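DUF3224 domain-containing protein (Shewanella oneidensis, PDB 2OOJ) is of unknown function but belongs to the DUF3224 family, a small all-beta protein of a barrel-type clan seen here as a pair of subunits. Local coordinates at residues F81-F86 against L98-H103; T110-T115 against Y127-C132. One frame throughout, in Å; residues are numbered along the deposited sequence.

Contact 1. Residues F81-F86 against L98-H103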
loop_
_atom_site.group_PDB
_atom_site.type_symbol
_atom_site.label_atom_id
_atom_site.label_comp_id
_atom_site.label_asym_id
_atom_site.label_seq_id
_atom_site.Cartn_x
_atom_site.Cartn_y
_atom_site.Cartn_z
ATOM N N PHE B 81 10.111 11.497 8.535
ATOM C CA PHE B 81 10.111 10.763 7.286
ATOM C C PHE B 81 8.764 10.070 7.138
ATOM O O PHE B 81 7.972 10.006 8.096
ATOM C CB PHE B 81 11.277 9.762 7.256
ATOM C CG PHE B 81 11.316 8.849 8.434
ATOM C CD1 PHE B 81 11.938 9.234 9.603
ATOM C CD2 PHE B 81 10.725 7.592 8.371
ATOM C CE1 PHE B 81 11.966 8.386 10.709
ATOM C CE2 PHE B 81 10.768 6.742 9.445
ATOM C CZ PHE B 81 11.387 7.149 10.628
ATOM N N VAL B 82 8.523 9.538 5.942
ATOM C CA VAL B 82 7.311 8.751 5.673
ATOM C C VAL B 82 7.643 7.284 5.510
ATOM O O VAL B 82 8.586 6.941 4.814
ATOM C CB VAL B 82 6.568 9.264 4.409
ATOM C CG1 VAL B 82 5.381 8.297 3.953
ATOM C CG2 VAL B 82 6.024 10.675 4.699
ATOM N N LEU B 83 6.828 6.434 6.142
ATOM C CA LEU B 83 6.876 4.997 5.938
ATOM C C LEU B 83 5.690 4.507 5.092
ATOM O O LEU B 83 4.582 4.959 5.273
ATOM C CB LEU B 83 6.884 4.274 7.273
ATOM C CG LEU B 83 8.150 4.294 8.138
ATOM C CD1 LEU B 83 7.841 3.799 9.544
ATOM C CD2 LEU B 83 9.224 3.444 7.460
ATOM N N GLN B 84 5.969 3.578 4.174
ATOM C CA GLN B 84 4.992 3.040 3.226
ATOM C C GLN B 84 5.010 1.563 3.312
ATOM O O GLN B 84 6.091 0.959 3.221
ATOM C CB GLN B 84 5.318 3.504 1.804
ATOM C CG GLN B 84 4.210 3.128 0.756
ATOM C CD GLN B 84 4.409 3.852 -0.556
ATOM O OE1 GLN B 84 4.375 5.082 -0.603
ATOM N NE2 GLN B 84 4.568 3.099 -1.637
ATOM N N HIS B 85 3.829 0.985 3.580
ATOM C CA HIS B 85 3.653 -0.431 3.830
ATOM C C HIS B 85 2.875 -1.157 2.721
ATOM O O HIS B 85 1.862 -0.680 2.217
ATOM C CB HIS B 85 2.804 -0.690 5.098
ATOM C CG HIS B 85 3.197 0.080 6.319
ATOM N ND1 HIS B 85 3.278 -0.526 7.553
ATOM C CD2 HIS B 85 3.428 1.399 6.533
ATOM C CE1 HIS B 85 3.549 0.387 8.471
ATOM N NE2 HIS B 85 3.666 1.561 7.875
ATOM N N PHE B 86 3.294 -2.378 2.419
ATOM C CA PHE B 86 2.537 -3.239 1.556
ATOM C C PHE B 86 2.712 -4.616 2.135
ATOM O O PHE B 86 3.828 -5.115 2.183
ATOM C CB PHE B 86 3.110 -3.178 0.161
ATOM C CG PHE B 86 2.479 -4.111 -0.844
ATOM C CD1 PHE B 86 2.876 -5.429 -0.937
ATOM C CD2 PHE B 86 1.587 -3.613 -1.779
ATOM C CE1 PHE B 86 2.343 -6.269 -1.922
ATOM C CE2 PHE B 86 1.050 -4.427 -2.783
ATOM C CZ PHE B 86 1.423 -5.765 -2.840
ATOM N N LEU B 98 8.152 -2.690 3.879
ATOM C CA LEU B 98 7.960 -1.457 4.612
ATOM C C LEU B 98 9.240 -0.654 4.419
ATOM O O LEU B 98 10.311 -1.096 4.828
ATOM C CB LEU B 98 7.763 -1.771 6.045
ATOM C CG LEU B 98 7.616 -0.677 7.090
ATOM C CD1 LEU B 98 6.613 0.362 6.718
ATOM C CD2 LEU B 98 7.237 -1.347 8.453
ATOM N N GLU B 99 9.111 0.479 3.736
ATOM C CA GLU B 99 10.289 1.300 3.396
ATOM C C GLU B 99 10.034 2.768 3.664
ATOM O O GLU B 99 8.898 3.231 3.668
ATOM C CB GLU B 99 10.717 1.066 1.954
ATOM C CG GLU B 99 9.918 1.739 0.918
ATOM C CD GLU B 99 10.505 1.547 -0.472
ATOM O OE1 GLU B 99 10.343 0.451 -1.010
ATOM O OE2 GLU B 99 11.108 2.494 -1.030
ATOM N N VAL B 100 11.125 3.498 3.869
ATOM C CA VAL B 100 11.083 4.959 3.905
ATOM C C VAL B 100 10.878 5.438 2.460
ATOM O O VAL B 100 11.567 4.996 1.579
ATOM C CB VAL B 100 12.400 5.547 4.459
ATOM C CG1 VAL B 100 12.462 7.008 4.216
ATOM C CG2 VAL B 100 12.531 5.262 5.973
ATOM N N VAL B 101 9.934 6.354 2.240
ATOM C CA VAL B 101 9.688 6.883 0.929
ATOM C C VAL B 101 10.881 7.778 0.634
ATOM O O VAL B 101 11.161 8.694 1.410
ATOM C CB VAL B 101 8.378 7.658 0.829
ATOM C CG1 VAL B 101 8.181 8.235 -0.568
ATOM C CG2 VAL B 101 7.178 6.712 1.142
ATOM N N PRO B 102 11.551 7.525 -0.485
ATOM C CA PRO B 102 12.742 8.331 -0.872
ATOM C C PRO B 102 12.488 9.806 -0.897
ATOM O O PRO B 102 11.515 10.251 -1.491
ATOM C CB PRO B 102 13.073 7.810 -2.263
ATOM C CG PRO B 102 12.584 6.369 -2.214
ATOM C CD PRO B 102 11.291 6.460 -1.475
ATOM N N HIS B 103 13.421 10.552 -0.303
ATOM C CA HIS B 103 13.363 12.005 -0.182
ATOM C C HIS B 103 12.258 12.516 0.753
ATOM O O HIS B 103 12.008 13.740 0.812
ATOM C CB HIS B 103 13.309 12.674 -1.573
ATOM C CG HIS B 103 14.473 12.342 -2.453
ATOM N ND1 HIS B 103 14.344 11.613 -3.613
ATOM C CD2 HIS B 103 15.783 12.658 -2.358
ATOM C CE1 HIS B 103 15.529 11.465 -4.176
ATOM N NE2 HIS B 103 16.418 12.102 -3.440
#
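Leu-98 sets its CD1 methyl squarely over one face of the His-85 imidazole, 3.3 Å from the ring centroid and only 6° off the normal, a close CH-pi contact. CG of Leu-98 stands anti to the backbone N (chi1 176°), which carries this methyl across to the neighbouring strand. The ring can serve as a fixed platform because both its nitrogens are hydrogen-bonded, ND1 to Tyr-64 OH and NE2 to Glu-68. On the same side of the sheet, CG2 of Val-100 meets Phe-81 CD2 at 3.8 Å and, slightly farther away, CD2 of Leu-83; branched aliphatic groups suit this buried layer, largely apolar apart from His-85.

These segments belong to a beta hairpin and run antiparallel at 157°. Gln-84 and Glu-99 form a hydrogen-bonded pair, the amide N of each reaching the other's O, and Val-101 N gives a bond of 3.0 Å to Val-82 O. Val-101 CG2 lies 3.7 Å from Val-82 CG1, the side chains running side by side. The face bearing Gln-84 and Glu-99 meets the second subunit: Gln-84 NE2 bonds to Gly-87 O of that subunit and Glu-99 OE2 makes a salt bridge to its Arg-95, while Glu-99 OE1 is held by His-97 of its own chain.

Contact 2. Residues T110-T115 against Y127-C132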
loop_
_atom_site.group_PDB
_atom_site.type_symbol
_atom_site.label_atom_id
_atom_site.label_comp_id
_atom_site.label_asym_id
_atom_site.label_seq_id
_atom_site.Cartn_x
_atom_site.Cartn_y
_atom_site.Cartn_z
ATOM N N THR B 110 17.117 14.386 6.865
ATOM C CA THR B 110 17.246 14.571 5.433
ATOM C C THR B 110 18.191 13.507 4.887
ATOM O O THR B 110 19.232 13.286 5.463
ATOM C CB THR B 110 17.746 15.985 5.093
ATOM O OG1 THR B 110 16.831 16.954 5.629
ATOM C CG2 THR B 110 17.826 16.187 3.587
ATOM N N GLY B 111 17.829 12.895 3.773
ATOM C CA GLY B 111 18.628 11.834 3.125
ATOM C C GLY B 111 18.440 10.428 3.661
ATOM O O GLY B 111 19.128 9.506 3.254
ATOM N N LEU B 112 17.512 10.246 4.587
ATOM C CA LEU B 112 17.286 8.940 5.187
ATOM C C LEU B 112 16.822 7.919 4.166
ATOM O O LEU B 112 15.923 8.204 3.345
ATOM C CB LEU B 112 16.217 9.054 6.277
ATOM C CG LEU B 112 15.903 7.801 7.069
ATOM C CD1 LEU B 112 17.137 7.292 7.840
ATOM C CD2 LEU B 112 14.763 8.139 8.046
ATOM N N TYR B 113 17.437 6.743 4.217
ATOM C CA TYR B 113 17.060 5.586 3.431
ATOM C C TYR B 113 16.818 4.419 4.379
ATOM O O TYR B 113 17.600 4.195 5.314
ATOM C CB TYR B 113 18.206 5.179 2.522
ATOM C CG TYR B 113 18.020 3.854 1.820
ATOM C CD1 TYR B 113 17.370 3.794 0.588
ATOM C CD2 TYR B 113 18.486 2.670 2.368
ATOM C CE1 TYR B 113 17.164 2.590 -0.056
ATOM C CE2 TYR B 113 18.315 1.447 1.714
ATOM C CZ TYR B 113 17.665 1.417 0.497
ATOM O OH TYR B 113 17.493 0.240 -0.181
ATOM N N GLY B 114 15.808 3.601 4.125
ATOM C CA GLY B 114 15.679 2.443 5.007
ATOM C C GLY B 114 14.484 1.544 4.830
ATOM O O GLY B 114 13.529 1.902 4.172
ATOM N N THR B 115 14.582 0.370 5.441
ATOM C CA THR B 115 13.514 -0.616 5.439
ATOM C C THR B 115 13.292 -1.064 6.860
ATOM O O THR B 115 14.172 -0.979 7.708
ATOM C CB THR B 115 13.852 -1.812 4.525
ATOM O OG1 THR B 115 15.070 -2.425 4.958
ATOM C CG2 THR B 115 13.977 -1.348 3.031
ATOM N N TYR B 127 10.027 -3.018 16.297
ATOM C CA TYR B 127 10.538 -2.637 14.974
ATOM C C TYR B 127 12.018 -3.012 14.901
ATOM O O TYR B 127 12.737 -2.970 15.915
ATOM C CB TYR B 127 10.359 -1.128 14.737
ATOM C CG TYR B 127 11.168 -0.260 15.658
ATOM C CD1 TYR B 127 12.498 0.085 15.352
ATOM C CD2 TYR B 127 10.600 0.272 16.808
ATOM C CE1 TYR B 127 13.220 0.872 16.207
ATOM C CE2 TYR B 127 11.328 1.031 17.680
ATOM C CZ TYR B 127 12.643 1.351 17.367
ATOM O OH TYR B 127 13.353 2.124 18.249
ATOM N N GLU B 128 12.456 -3.396 13.699
ATOM C CA GLU B 128 13.838 -3.600 13.366
ATOM C C GLU B 128 14.080 -2.722 12.138
ATOM O O GLU B 128 13.545 -2.998 11.083
ATOM C CB GLU B 128 14.123 -5.060 13.051
ATOM C CG GLU B 128 14.040 -6.028 14.251
ATOM C CD GLU B 128 12.625 -6.582 14.539
ATOM O OE1 GLU B 128 11.903 -6.985 13.608
ATOM O OE2 GLU B 128 12.247 -6.640 15.726
ATOM N N PHE B 129 14.848 -1.647 12.299
ATOM C CA PHE B 129 14.939 -0.602 11.273
ATOM C C PHE B 129 16.363 -0.530 10.771
ATOM O O PHE B 129 17.264 -0.242 11.551
ATOM C CB PHE B 129 14.443 0.738 11.884
ATOM C CG PHE B 129 14.360 1.889 10.913
ATOM C CD1 PHE B 129 13.989 1.708 9.583
ATOM C CD2 PHE B 129 14.565 3.177 11.353
ATOM C CE1 PHE B 129 13.897 2.795 8.721
ATOM C CE2 PHE B 129 14.464 4.249 10.485
ATOM C CZ PHE B 129 14.118 4.044 9.174
ATOM N N SER B 130 16.555 -0.880 9.491
ATOM C CA SER B 130 17.851 -0.827 8.836
ATOM C C SER B 130 17.907 0.403 7.952
ATOM O O SER B 130 17.148 0.524 6.992
ATOM C CB SER B 130 18.081 -2.097 8.010
ATOM O OG SER B 130 17.763 -3.205 8.812
ATOM N N PHE B 131 18.821 1.321 8.265
ATOM C CA PHE B 131 18.816 2.572 7.611
ATOM C C PHE B 131 20.243 3.076 7.378
ATOM O O PHE B 131 21.227 2.563 7.945
ATOM C CB PHE B 131 18.027 3.598 8.434
ATOM C CG PHE B 131 18.693 4.006 9.709
ATOM C CD1 PHE B 131 18.517 3.294 10.863
ATOM C CD2 PHE B 131 19.490 5.134 9.749
ATOM C CE1 PHE B 131 19.182 3.675 12.027
ATOM C CE2 PHE B 131 20.138 5.521 10.898
ATOM C CZ PHE B 131 19.972 4.800 12.039
ATOM N N CYS B 132 20.290 4.053 6.496
ATOM C CA CYS B 132 21.496 4.816 6.220
ATOM C C CYS B 132 21.096 6.142 5.632
ATOM O O CYS B 132 19.900 6.481 5.604
ATOM C CB CYS B 132 22.431 3.993 5.335
ATOM S SG CYS B 132 21.869 3.762 3.712
HETATM O O HOH W 1 17.337 -1.548 4.339
#
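Gly-114 lies opposite Phe-131 with the two CA atoms only 4.1 Å apart, a close approach for a non-hydrogen-bonded antiparallel pair. Glycine suits the place twice over: a beta carbon would collide with CE1 of Phe-129 and with the Ser-130 carbonyl oxygen, and the backbone angles, with phi at 175°, would press it against the preceding carbonyl. Within the same run of pairing, Tyr-113 O comes within 3.1 Å of Phe-131 CA in a CA-H...O contact.

Two hydrogen-bonded pairs flank the glycine, Tyr-113 with Cys-132 and Thr-115 with Ser-130, each joined by two backbone bonds. They knit together the strands of a beta hairpin within the antiparallel, barrel-like sheet, and side chains of the two strands alternate between its faces.

On the buried face, Phe-129 turns its edge to the partner strand: Thr-115 O lies near the ring plane, 3.3 Å from CD1, so the slightly positive ring hydrogens probably meet the carbonyl oxygen. CG anti to the backbone N (chi1 -175°) swings the ring toward that strand, and CB of Phe-131 sits above one face, offset toward the rim. Leu-74, Met-116 and Val-7 also touch this side chain, and an alanine here would probably open a gap among them and deprive the Thr-115 carbonyl of its aromatic edge. Leu-112 CD1 reaches CD2 of Phe-131 at 3.7 Å, an aliphatic branch well suited to bridging two aromatics, since its CD2 approaches the Phe-129 edge.

The other face is more polar, with Thr-115 and Ser-130 side chains on it. There Cys-132 SG approaches the Tyr-113 ring obliquely, 3.8 Å from CD2, as a sulfur-aromatic contact.

Overall arrangement
From the N terminus, the chain first lays down strands 5-18, 29-39, 43-55, 62-71 and the short 73-74 before contact 1 closes the hairpin of strands 77-90 and 93-107. After the turn that follows strand 93-107, contact 2 closes the next hairpin, 112-121 with 124-133. The two loops are in series: neither nests in nor crosses the other. Their centres are 9 Å apart, and they join where strand 93-107 runs beside strand 112-121, through a probable hydrogen bond from Val-100 N to Gly-114 O and packing of Phe-81 on Leu-112. Strand 77-90 of contact 1 pairs with strand 62-71, while strand 124-133 of contact 2 pairs with the N-terminal strand 5-18.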